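Local coordinates for TagI restriction endonuclease (Thermocrispum agreste, PDB 6GHS), which probably cuts DNA carrying modified cytosines such as 5-methylcytosine, pairing an SRA domain for recognising the modified base with an HNH nuclease domain, at residues R209-G214 / N245-C250; I49-G54 / I65-H70; G101-V106 / V162-P167. All blocks are in the same frame, centred on the assembly; numbering follows the deposited sequence.

Contact 1 (R209-G214 / N245-C250); sequences RCQVCG and NMLCLC. With ZN (zinc ion), chain B.
Cys210 and Cys213 from the loop 209-214 and Cys250 from the end of 245-250 converge on one zinc ion, with the metal 2.4 Å from Cys210 SG, 2.0 Å from Cys213 SG and 2.2 Å from Cys250 SG. Asp253, through OD2, completes the four ligands, so a CxxC pair faces a CxxD pair, recalling the four-cysteine zinc sites of many HNH nucleases, with an aspartate in place of one cysteine, and probably structural like them. Cys210 has a second role. With its SG swung opposite the backbone N (chi1 -175°), the sulfur takes three N-H groups: those of Val212 and Cys213 in its own turn, and that of Cys250 from across, with N 3.3 Å from Cys210 SG. These bonds probably spread the negative charge of a zinc-bound thiolate. The turn is a zinc knuckle, tightened by Gly214 N bonding back to Cys210 O.

Behind this first shell, Gln211 clasps Cys248 twice. Gln211 N donates to Cys248 O at 2.8 Å, and the extended side chain returns OE1 to Cys248 N at 2.9 Å, the donor tilted 15° from the amide carbonyl plane. The Gln211 side chain crosses that of Leu247 at about a right angle, while its NE2 bonds to Arg283 O; both ends of the amide are therefore held. Nearer the zinc, Val212 CG2 rests 3.7 Å from Leu249 CD2.

Strand 246-249 forms one edge of an antiparallel sheet, with strand 223-229 on its inner side, and the knuckle loop bonds along its other side. Cys250 caps the start of helix 251-258, which sends Phe257 against Leu247 and Leu249; helix 196-206 packs on Met246 and Cys248 through Val202.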
loop_
_atom_site.group_PDB
_atom_site.type_symbol
_atom_site.label_atom_id
_atom_site.label_comp_id
_atom_site.label_asym_id
_atom_site.label_seq_id
_atom_site.Cartn_x
_atom_site.Cartn_y
_atom_site.Cartn_z
ATOM N N ARG A 209 11.881 -10.365 11.675
ATOM C CA ARG A 209 13.105 -9.576 11.761
ATOM C C ARG A 209 13.521 -9.246 10.366
ATOM O O ARG A 209 13.563 -10.123 9.503
ATOM C CB ARG A 209 14.247 -10.335 12.416
ATOM C CG ARG A 209 14.137 -10.423 13.920
ATOM C CD ARG A 209 15.252 -11.276 14.519
ATOM N NE ARG A 209 16.455 -10.481 14.785
ATOM C CZ ARG A 209 16.674 -9.748 15.885
ATOM N NH1 ARG A 209 15.773 -9.663 16.876
ATOM N NH2 ARG A 209 17.823 -9.077 15.992
ATOM N N CYS A 210 13.848 -7.977 10.153
ATOM C CA CYS A 210 14.366 -7.536 8.881
ATOM C C CYS A 210 15.689 -8.219 8.616
ATOM O O CYS A 210 16.596 -8.206 9.461
ATOM C CB CYS A 210 14.573 -6.037 8.868
ATOM S SG CYS A 210 15.080 -5.446 7.251
ATOM N N GLN A 211 15.790 -8.809 7.430
ATOM C CA GLN A 211 17.013 -9.474 7.018
ATOM C C GLN A 211 18.171 -8.487 6.779
ATOM O O GLN A 211 19.329 -8.885 6.757
ATOM C CB GLN A 211 16.762 -10.368 5.800
ATOM C CG GLN A 211 15.845 -11.549 6.095
ATOM C CD GLN A 211 15.754 -12.557 4.955
ATOM O OE1 GLN A 211 14.673 -12.790 4.411
ATOM N NE2 GLN A 211 16.888 -13.172 4.598
ATOM N N VAL A 212 17.869 -7.200 6.635
ATOM C CA VAL A 212 18.899 -6.186 6.408
ATOM C C VAL A 212 19.347 -5.483 7.692
ATOM O O VAL A 212 20.541 -5.477 7.977
ATOM C CB VAL A 212 18.418 -5.142 5.390
ATOM C CG1 VAL A 212 19.472 -4.059 5.214
ATOM C CG2 VAL A 212 18.073 -5.822 4.064
ATOM N N CYS A 213 18.401 -4.889 8.435
ATOM C CA CYS A 213 18.717 -4.048 9.618
ATOM C C CYS A 213 18.465 -4.723 10.973
ATOM O O CYS A 213 18.762 -4.143 12.024
ATOM C CB CYS A 213 17.976 -2.693 9.559
ATOM S SG CYS A 213 16.198 -2.775 9.820
ATOM N N GLY A 214 17.903 -5.926 10.958
ATOM C CA GLY A 214 17.740 -6.697 12.180
ATOM C C GLY A 214 16.519 -6.411 13.037
ATOM O O GLY A 214 16.206 -7.224 13.905
ATOM N N ASN A 245 12.335 -16.684 -3.399
ATOM C CA ASN A 245 12.334 -15.406 -4.091
ATOM C C ASN A 245 11.697 -14.328 -3.201
ATOM O O ASN A 245 10.914 -13.507 -3.666
ATOM C CB ASN A 245 11.549 -15.590 -5.389
ATOM C CG ASN A 245 11.534 -14.353 -6.256
ATOM O OD1 ASN A 245 12.461 -13.546 -6.238
ATOM N ND2 ASN A 245 10.458 -14.190 -7.016
ATOM N N MET A 246 12.041 -14.328 -1.916
ATOM C CA MET A 246 11.411 -13.432 -0.949
ATOM C C MET A 246 12.309 -13.173 0.246
ATOM O O MET A 246 13.009 -14.075 0.694
ATOM C CB MET A 246 10.100 -14.028 -0.456
ATOM C CG MET A 246 9.396 -13.153 0.559
ATOM S SD MET A 246 7.696 -13.640 0.818
ATOM C CE MET A 246 6.954 -13.159 -0.742
ATOM N N LEU A 247 12.265 -11.940 0.756
ATOM C CA LEU A 247 12.964 -11.550 1.986
ATOM C C LEU A 247 11.981 -10.950 2.979
ATOM O O LEU A 247 11.097 -10.193 2.590
ATOM C CB LEU A 247 14.026 -10.490 1.699
ATOM C CG LEU A 247 15.097 -10.778 0.650
ATOM C CD1 LEU A 247 15.734 -9.464 0.207
ATOM C CD2 LEU A 247 16.137 -11.733 1.199
ATOM N N CYS A 248 12.149 -11.275 4.256
ATOM C CA CYS A 248 11.460 -10.560 5.334
ATOM C C CYS A 248 12.210 -9.248 5.626
ATOM O O CYS A 248 13.386 -9.270 5.973
ATOM C CB CYS A 248 11.412 -11.436 6.584
ATOM S SG CYS A 248 10.683 -10.667 8.039
ATOM N N LEU A 249 11.522 -8.118 5.470
ATOM C CA LEU A 249 12.111 -6.784 5.658
ATOM C C LEU A 249 11.216 -5.834 6.442
ATOM O O LEU A 249 9.998 -5.953 6.389
ATOM C CB LEU A 249 12.347 -6.119 4.316
ATOM C CG LEU A 249 13.205 -6.828 3.291
ATOM C CD1 LEU A 249 13.207 -5.998 2.017
ATOM C CD2 LEU A 249 14.617 -7.007 3.806
ATOM N N CYS A 250 11.824 -4.845 7.099
ATOM C CA CYS A 250 11.069 -3.772 7.735
ATOM C C CYS A 250 10.565 -2.878 6.618
ATOM O O CYS A 250 11.115 -2.911 5.512
ATOM C CB CYS A 250 11.926 -2.962 8.705
ATOM S SG CYS A 250 13.359 -2.220 7.925
HETATM ZN ZN ZN B . 15.378 -3.191 8.093
#

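Contact 2 (I49-G54 / I65-H70); sequences IVLNGG and IIYTGH
Ile49 and Leu51 meet Tyr67 and Ile65 inside the curved beta sheet of the SRA domain, a PUA-like fold. Strands 45-51 and 64-68 are not hydrogen-bonded neighbours there; the curl of the sheet brings them face to face, their local axes 9.2 Å apart and turned by 102°. The gap is filled mainly by side chains.

The aromatic part of the contact is a CH-pi interaction. Ile49 CD1 sits over one face of the Tyr67 ring, 3.9 Å from its centroid and 14° off the ring normal. The isoleucine reaches there with CG1 placed between its backbone N and carbonyl carbon (chi1 60°), while its CG2 lies near Tyr67 CE2. The two side chains run past each other in opposite directions. Leu151 of strand 145-153 touches both Ile49 and Tyr67.

The aliphatic part belongs to Leu51, whose two methyls divide the work. CD1 comes to the edge of the tyrosine ring, close to its plane, 4.1 Å from Tyr67 CD1. CD2 turns instead to Ile65, and these two branched chains meet tip to tip, with Leu51 CD2 3.6 Å from Ile65 CG2. Val106 of strand 104-109 packs on Ile49 and Ile65.

One polar approach remains: the tyrosine reaches across to strand 45-51, where Tyr67 OH lies 3.4 Å from Val50 O.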
loop_
_atom_site.group_PDB
_atom_site.type_symbol
_atom_site.label_atom_id
_atom_site.label_comp_id
_atom_site.label_asym_id
_atom_site.label_seq_id
_atom_site.Cartn_x
_atom_site.Cartn_y
_atom_site.Cartn_z
ATOM N N ILE A 49 -15.969 -13.286 9.485
ATOM C CA ILE A 49 -16.835 -12.700 10.490
ATOM C C ILE A 49 -18.276 -12.884 10.078
ATOM O O ILE A 49 -18.579 -12.928 8.892
ATOM C CB ILE A 49 -16.549 -11.201 10.739
ATOM C CG1 ILE A 49 -16.736 -10.344 9.475
ATOM C CG2 ILE A 49 -15.135 -11.024 11.277
ATOM C CD1 ILE A 49 -16.948 -8.871 9.776
ATOM N N VAL A 50 -19.147 -12.986 11.076
ATOM C CA VAL A 50 -20.588 -13.061 10.893
ATOM C C VAL A 50 -21.180 -11.805 11.484
ATOM O O VAL A 50 -20.892 -11.478 12.634
ATOM C CB VAL A 50 -21.167 -14.277 11.618
ATOM C CG1 VAL A 50 -22.694 -14.218 11.692
ATOM C CG2 VAL A 50 -20.685 -15.550 10.936
ATOM N N LEU A 51 -22.022 -11.134 10.701
ATOM C CA LEU A 51 -22.542 -9.821 11.034
ATOM C C LEU A 51 -24.059 -9.881 11.153
ATOM O O LEU A 51 -24.773 -9.866 10.152
ATOM C CB LEU A 51 -22.098 -8.823 9.964
ATOM C CG LEU A 51 -22.525 -7.350 10.097
ATOM C CD1 LEU A 51 -22.426 -6.791 11.523
ATOM C CD2 LEU A 51 -21.708 -6.515 9.123
ATOM N N ASN A 52 -24.529 -9.943 12.396
ATOM C CA ASN A 52 -25.929 -10.165 12.732
ATOM C C ASN A 52 -26.296 -9.238 13.901
ATOM O O ASN A 52 -26.762 -9.700 14.947
ATOM C CB ASN A 52 -26.093 -11.651 13.107
ATOM C CG ASN A 52 -27.546 -12.121 13.123
ATOM O OD1 ASN A 52 -28.492 -11.328 13.042
ATOM N ND2 ASN A 52 -27.725 -13.435 13.233
ATOM N N GLY A 53 -26.066 -7.931 13.715
ATOM C CA GLY A 53 -26.319 -6.896 14.743
ATOM C C GLY A 53 -25.903 -7.256 16.171
ATOM O O GLY A 53 -26.699 -7.124 17.108
ATOM N N GLY A 54 -24.658 -7.715 16.325
ATOM C CA GLY A 54 -24.117 -8.173 17.613
ATOM C C GLY A 54 -23.906 -7.068 18.636
ATOM O O GLY A 54 -24.103 -7.302 19.828
ATOM N N ILE A 65 -17.753 -1.474 6.340
ATOM C CA ILE A 65 -18.307 -1.988 7.601
ATOM C C ILE A 65 -17.457 -1.563 8.785
ATOM O O ILE A 65 -16.244 -1.779 8.789
ATOM C CB ILE A 65 -18.353 -3.527 7.660
ATOM C CG1 ILE A 65 -18.906 -4.116 6.367
ATOM C CG2 ILE A 65 -19.202 -3.979 8.843
ATOM C CD1 ILE A 65 -18.980 -5.625 6.383
ATOM N N ILE A 66 -18.115 -0.989 9.789
ATOM C CA ILE A 66 -17.514 -0.786 11.094
ATOM C C ILE A 66 -17.971 -1.966 11.943
ATOM O O ILE A 66 -19.119 -1.990 12.385
ATOM C CB ILE A 66 -17.945 0.552 11.746
ATOM C CG1 ILE A 66 -17.826 1.711 10.761
ATOM C CG2 ILE A 66 -17.106 0.843 12.978
ATOM C CD1 ILE A 66 -16.524 1.749 9.991
ATOM N N TYR A 67 -17.086 -2.948 12.141
ATOM C CA TYR A 67 -17.382 -4.142 12.944
ATOM C C TYR A 67 -16.843 -3.980 14.352
ATOM O O TYR A 67 -15.714 -3.556 14.531
ATOM C CB TYR A 67 -16.764 -5.389 12.310
ATOM C CG TYR A 67 -17.206 -6.695 12.940
ATOM C CD1 TYR A 67 -18.538 -7.109 12.871
ATOM C CD2 TYR A 67 -16.300 -7.529 13.591
ATOM C CE1 TYR A 67 -18.958 -8.304 13.441
ATOM C CE2 TYR A 67 -16.712 -8.728 14.163
ATOM C CZ TYR A 67 -18.042 -9.112 14.084
ATOM O OH TYR A 67 -18.468 -10.292 14.646
ATOM N N THR A 68 -17.657 -4.334 15.343
ATOM C CA THR A 68 -17.264 -4.277 16.752
ATOM C C THR A 68 -16.885 -5.664 17.245
ATOM O O THR A 68 -17.525 -6.652 16.905
ATOM C CB THR A 68 -18.392 -3.708 17.625
ATOM O OG1 THR A 68 -18.949 -2.554 16.981
ATOM C CG2 THR A 68 -17.864 -3.306 19.008
ATOM N N GLY A 69 -15.844 -5.715 18.065
ATOM C CA GLY A 69 -15.182 -6.959 18.409
ATOM C C GLY A 69 -15.848 -7.759 19.498
ATOM O O GLY A 69 -16.960 -7.479 19.908
ATOM N N HIS A 70 -15.126 -8.766 19.959
ATOM C CA HIS A 70 -15.611 -9.709 20.934
ATOM C C HIS A 70 -15.012 -9.432 22.313
ATOM O O HIS A 70 -13.894 -8.932 22.420
ATOM C CB HIS A 70 -15.252 -11.126 20.484
ATOM C CG HIS A 70 -15.827 -12.183 21.360
ATOM N ND1 HIS A 70 -15.134 -12.719 22.422
ATOM C CD2 HIS A 70 -17.052 -12.758 21.378
ATOM C CE1 HIS A 70 -15.897 -13.600 23.043
ATOM N NE2 HIS A 70 -17.068 -13.641 22.429
#

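Contact 3 (G101-V106 / V162-P167); sequences GLPVRV and VVVDNP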
loop_
_atom_site.group_PDB
_atom_site.type_symbol
_atom_site.label_atom_id
_atom_site.label_comp_id
_atom_site.label_asym_id
_atom_site.label_seq_id
_atom_site.Cartn_x
_atom_site.Cartn_y
_atom_site.Cartn_z
ATOM N N GLY A 101 -2.601 -8.375 5.479
ATOM C CA GLY A 101 -3.421 -8.132 4.303
ATOM C C GLY A 101 -4.163 -9.387 3.887
ATOM O O GLY A 101 -4.162 -9.744 2.712
ATOM N N LEU A 102 -4.773 -10.069 4.858
ATOM C CA LEU A 102 -5.493 -11.309 4.608
ATOM C C LEU A 102 -6.939 -10.954 4.471
ATOM O O LEU A 102 -7.460 -10.266 5.333
ATOM C CB LEU A 102 -5.336 -12.281 5.763
ATOM C CG LEU A 102 -3.929 -12.875 5.870
ATOM C CD1 LEU A 102 -3.657 -13.366 7.286
ATOM C CD2 LEU A 102 -3.712 -14.009 4.878
ATOM N N PRO A 103 -7.602 -11.430 3.400
ATOM C CA PRO A 103 -9.010 -11.110 3.181
ATOM C C PRO A 103 -9.905 -11.876 4.137
ATOM O O PRO A 103 -9.553 -12.976 4.562
ATOM C CB PRO A 103 -9.244 -11.577 1.753
ATOM C CG PRO A 103 -8.320 -12.731 1.599
ATOM C CD PRO A 103 -7.110 -12.409 2.412
ATOM N N VAL A 104 -11.053 -11.291 4.459
ATOM C CA VAL A 104 -11.955 -11.827 5.473
ATOM C C VAL A 104 -13.318 -12.070 4.846
ATOM O O VAL A 104 -13.966 -11.122 4.411
ATOM C CB VAL A 104 -12.140 -10.822 6.635
ATOM C CG1 VAL A 104 -13.196 -11.312 7.624
ATOM C CG2 VAL A 104 -10.814 -10.563 7.337
ATOM N N ARG A 105 -13.766 -13.323 4.828
ATOM C CA ARG A 105 -15.137 -13.630 4.406
ATOM C C ARG A 105 -16.177 -12.987 5.334
ATOM O O ARG A 105 -16.300 -13.372 6.501
ATOM C CB ARG A 105 -15.371 -15.143 4.381
ATOM C CG ARG A 105 -14.597 -15.902 3.318
ATOM C CD ARG A 105 -15.041 -17.352 3.274
ATOM N NE ARG A 105 -14.767 -18.032 4.539
ATOM C CZ ARG A 105 -13.579 -18.492 4.912
ATOM N NH1 ARG A 105 -12.521 -18.372 4.115
ATOM N NH2 ARG A 105 -13.446 -19.081 6.097
ATOM N N VAL A 106 -16.925 -12.017 4.822
ATOM C CA VAL A 106 -18.107 -11.541 5.528
ATOM C C VAL A 106 -19.303 -12.427 5.176
ATOM O O VAL A 106 -19.612 -12.621 4.000
ATOM C CB VAL A 106 -18.414 -10.073 5.205
ATOM C CG1 VAL A 106 -19.780 -9.653 5.759
ATOM C CG2 VAL A 106 -17.306 -9.198 5.767
ATOM N N VAL A 162 -4.060 -8.238 -1.573
ATOM C CA VAL A 162 -4.334 -9.337 -0.641
ATOM C C VAL A 162 -3.614 -10.639 -0.993
ATOM O O VAL A 162 -3.191 -10.855 -2.132
ATOM C CB VAL A 162 -5.858 -9.600 -0.454
ATOM C CG1 VAL A 162 -6.535 -8.372 0.147
ATOM C CG2 VAL A 162 -6.547 -10.043 -1.749
ATOM N N VAL A 163 -3.503 -11.493 0.019
ATOM C CA VAL A 163 -2.877 -12.803 -0.094
ATOM C C VAL A 163 -3.899 -13.863 0.340
ATOM O O VAL A 163 -4.562 -13.702 1.364
ATOM C CB VAL A 163 -1.560 -12.891 0.721
ATOM C CG1 VAL A 163 -0.510 -11.973 0.129
ATOM C CG2 VAL A 163 -1.744 -12.536 2.188
ATOM N N VAL A 164 -4.038 -14.931 -0.451
ATOM C CA VAL A 164 -5.037 -15.986 -0.202
ATOM C C VAL A 164 -4.374 -17.364 -0.138
ATOM O O VAL A 164 -3.272 -17.550 -0.667
ATOM C CB VAL A 164 -6.164 -15.975 -1.266
ATOM C CG1 VAL A 164 -6.771 -14.581 -1.395
ATOM C CG2 VAL A 164 -5.668 -16.482 -2.623
ATOM N N ASP A 165 -5.060 -18.321 0.495
ATOM C CA ASP A 165 -4.493 -19.654 0.756
ATOM C C ASP A 165 -4.403 -20.532 -0.493
ATOM O O ASP A 165 -3.341 -21.105 -0.758
ATOM C CB ASP A 165 -5.248 -20.391 1.879
ATOM C CG ASP A 165 -4.463 -20.439 3.184
ATOM O OD1 ASP A 165 -3.218 -20.587 3.154
ATOM O OD2 ASP A 165 -5.098 -20.355 4.253
ATOM N N ASN A 166 -5.503 -20.642 -1.244
ATOM C CA ASN A 166 -5.516 -21.398 -2.513
ATOM C C ASN A 166 -5.789 -20.455 -3.714
ATOM O O ASN A 166 -6.937 -20.015 -3.908
ATOM C CB ASN A 166 -6.532 -22.563 -2.452
ATOM C CG ASN A 166 -6.047 -23.816 -3.186
ATOM O OD1 ASN A 166 -5.464 -23.742 -4.270
ATOM N ND2 ASN A 166 -6.292 -24.974 -2.592
ATOM N N PRO A 167 -4.725 -20.105 -4.491
ATOM C CA PRO A 167 -4.881 -19.434 -5.785
ATOM C C PRO A 167 -4.736 -20.418 -6.952
ATOM O O PRO A 167 -4.937 -20.045 -8.108
ATOM C CB PRO A 167 -3.737 -18.405 -5.779
ATOM C CG PRO A 167 -2.730 -18.912 -4.784
ATOM C CD PRO A 167 -3.303 -20.119 -4.094
#
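A Schellman motif ends helix 89-100 of the SRA domain, and its C-prime residue, Gly101, is where the chain at 162-167 touches down. Gly101, at positive phi, turns the backbone out of the helix: Leu102 N bonds back to Ser97 O and Gly101 N to Gln98 O. The carbonyl of Gly101 is left pointing at the second segment, which lies between the strands of the SRA domain and the nuclease part of the chain.

That carbonyl collects two groups. Val163 N donates to Gly101 O at 3.3 Å. Beside it, the CA-H of Val162 makes a weaker contact, with Val162 CA 3.4 Å from Gly101 O. The Val163 N to Gly101 O bond is the single clear hydrogen bond between the segments; apolar side chains do the rest.

Pro103 presents its ring to the valines. Its CD lies against Val163 O and 4.2 Å from Val162 CB, while its CG reaches Val164 CG1 at 3.8 Å, the two side chains meeting at about a right angle. Ile154 touches both Pro103 and Val162, closing in from a loop of the same chain.

Beyond the contact, the short, weakly bonded strand at about 163-164 runs parallel to strand 194-195, which leads directly into helix 196-206. Ala196, at the start of that helix, packs on both Leu102 and Val163, so the end of one helix and the beginning of another are brought together here. The side chains of Leu102 and Val163 themselves cross obliquely: Val163 tucks CG2 into the position flanked by both its backbone N and its C, which sets this methyl 3.6 Å from Leu102 CD2.

In the fold
Along the chain the order is contact 2, then contact 3, then contact 1, a path that steps from the SRA domain to the HNH nuclease. Contacts 2 and 3 share a sheet: strands 45-51 and 104-109 are parallel neighbours, and Ile49 N lies 3.0 Å from Arg105 O, probably as a hydrogen bond, with Val106 CG2 packing on Ile49 CG1. Contact 1, which holds the zinc, is remote from contact 2, their centres about 35 Å apart on opposite sides of the chain's centre. Contact 3 lies between them: it touches contact 2, and its nearest atoms are about 8 Å from contact 1, a gap that helix 196-206 bridges by touching both.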